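3-oxo-tetronate kinase (PDB 5DMH) catalyses the ATP-dependent phosphorylation of 3-oxo-tetronate to 3-oxo-tetronate 4-phosphate, a step in carbohydrate metabolism. Local coordinates at residues 401-406 with 429-434. Residues are numbered along the deposited sequence; the frame is centred on the assembly and turned at random.
Sequences QALGVR and LALALK
Leu403 and Val405 meet Leu431 in a buried, purely apolar contact between the end of helix 393-403, with the loop just after it, and strand 430-434, in the nucleotide-binding C-terminal domain. No hydrogen bond joins the two segments. The methyl CD1 of Leu403 lies 4.2 Å from CD2 of Leu431, and the two side chains point opposite ways, meeting offset at their ends. The other branch of Leu431 serves Val405: its CD1 is 4.4 Å from Val405 CG2. Leu431 thus spreads its two methyls over two partners. Its CG stands anti to the carbonyl carbon (chi1 -58°), and with chi2 at 176° this leaves CD2 facing Leu403 and CD1 turned to Val405.

The helix closes in a Schellman motif. Gly404 leaves helical geometry with a positive phi of 74°, and its N bonds to Gln401 O at 3.1 Å. The chain turns there, and Val405 still directs its side chain inward beside Leu403. Phe388 of the neighbouring strand 387-391 touches both Leu403 and Leu431. Leu381 of helix 362-382 packs on Leu403 and Leu429. The start of helix 393-403 probably contributes to the ATP site: Thr395, an inferred ATP-binding residue, has its side chain about 10 Å from that of Leu403.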
# COMPACT_ATOMS: atom_id res chain seq x y z
N GLN A 401 7.82 -6.53 -9.55
CA GLN A 401 8.15 -6.19 -10.93
C GLN A 401 9.26 -7.13 -11.46
O GLN A 401 9.20 -7.55 -12.62
CB GLN A 401 8.53 -4.72 -11.04
CG GLN A 401 7.30 -3.78 -10.99
CD GLN A 401 7.64 -2.28 -11.03
OE1 GLN A 401 8.70 -1.85 -10.57
NE2 GLN A 401 6.75 -1.48 -11.59
N ALA A 402 10.25 -7.46 -10.63
CA ALA A 402 11.35 -8.33 -11.08
C ALA A 402 10.85 -9.75 -11.34
O ALA A 402 11.39 -10.47 -12.19
CB ALA A 402 12.48 -8.33 -10.05
N LEU A 403 9.84 -10.17 -10.58
CA LEU A 403 9.18 -11.46 -10.80
C LEU A 403 8.28 -11.52 -12.04
O LEU A 403 7.85 -12.61 -12.44
CB LEU A 403 8.33 -11.84 -9.59
CG LEU A 403 9.06 -12.17 -8.29
CD1 LEU A 403 8.06 -12.29 -7.16
CD2 LEU A 403 9.87 -13.45 -8.43
N GLY A 404 7.97 -10.38 -12.64
CA GLY A 404 7.17 -10.37 -13.84
C GLY A 404 5.68 -10.64 -13.62
O GLY A 404 4.98 -10.99 -14.55
N VAL A 405 5.21 -10.44 -12.40
CA VAL A 405 3.82 -10.69 -12.05
C VAL A 405 2.92 -9.68 -12.77
O VAL A 405 3.21 -8.49 -12.74
CB VAL A 405 3.62 -10.57 -10.54
CG1 VAL A 405 2.17 -10.70 -10.16
CG2 VAL A 405 4.47 -11.64 -9.83
N ARG A 406 1.84 -10.15 -13.37
CA ARG A 406 0.92 -9.26 -14.07
C ARG A 406 -0.33 -8.90 -13.26
O ARG A 406 -0.92 -7.83 -13.46
CB ARG A 406 0.52 -9.87 -15.43
CG ARG A 406 1.68 -9.91 -16.43
CD ARG A 406 1.38 -10.79 -17.64
NE ARG A 406 2.58 -11.01 -18.45
CZ ARG A 406 2.63 -11.72 -19.57
NH1 ARG A 406 1.53 -12.30 -20.05
NH2 ARG A 406 3.78 -11.86 -20.22
N LEU A 429 2.37 -18.35 -8.16
CA LEU A 429 3.19 -17.94 -7.04
C LEU A 429 2.26 -17.46 -5.94
O LEU A 429 1.19 -16.95 -6.22
CB LEU A 429 4.15 -16.81 -7.43
CG LEU A 429 5.01 -17.07 -8.66
CD1 LEU A 429 5.84 -15.85 -9.00
CD2 LEU A 429 5.89 -18.32 -8.45
N ALA A 430 2.68 -17.64 -4.70
CA ALA A 430 1.92 -17.11 -3.57
C ALA A 430 2.76 -16.01 -2.94
O ALA A 430 3.95 -16.22 -2.63
CB ALA A 430 1.61 -18.20 -2.57
N LEU A 431 2.15 -14.85 -2.77
CA LEU A 431 2.83 -13.67 -2.27
C LEU A 431 2.14 -13.06 -1.07
O LEU A 431 0.91 -12.99 -1.03
CB LEU A 431 2.82 -12.58 -3.34
CG LEU A 431 3.44 -12.89 -4.71
CD1 LEU A 431 3.21 -11.69 -5.60
CD2 LEU A 431 4.88 -13.11 -4.56
N ALA A 432 2.93 -12.56 -0.13
CA ALA A 432 2.40 -11.74 0.95
C ALA A 432 3.24 -10.48 0.93
O ALA A 432 4.46 -10.53 1.11
CB ALA A 432 2.52 -12.46 2.31
N LEU A 433 2.59 -9.37 0.62
CA LEU A 433 3.25 -8.09 0.45
C LEU A 433 2.89 -7.24 1.66
O LEU A 433 1.81 -6.65 1.72
CB LEU A 433 2.78 -7.42 -0.84
CG LEU A 433 2.98 -8.28 -2.10
CD1 LEU A 433 2.58 -7.53 -3.37
CD2 LEU A 433 4.41 -8.82 -2.21
N LYS A 434 3.82 -7.17 2.60
CA LYS A 434 3.59 -6.57 3.91
C LYS A 434 4.07 -5.12 3.99
O LYS A 434 5.26 -4.84 3.99
CB LYS A 434 4.32 -7.39 4.98
CG LYS A 434 4.09 -6.96 6.42
CD LYS A 434 5.30 -7.35 7.27
CE LYS A 434 6.32 -6.23 7.27
NZ LYS A 434 6.30 -5.46 8.51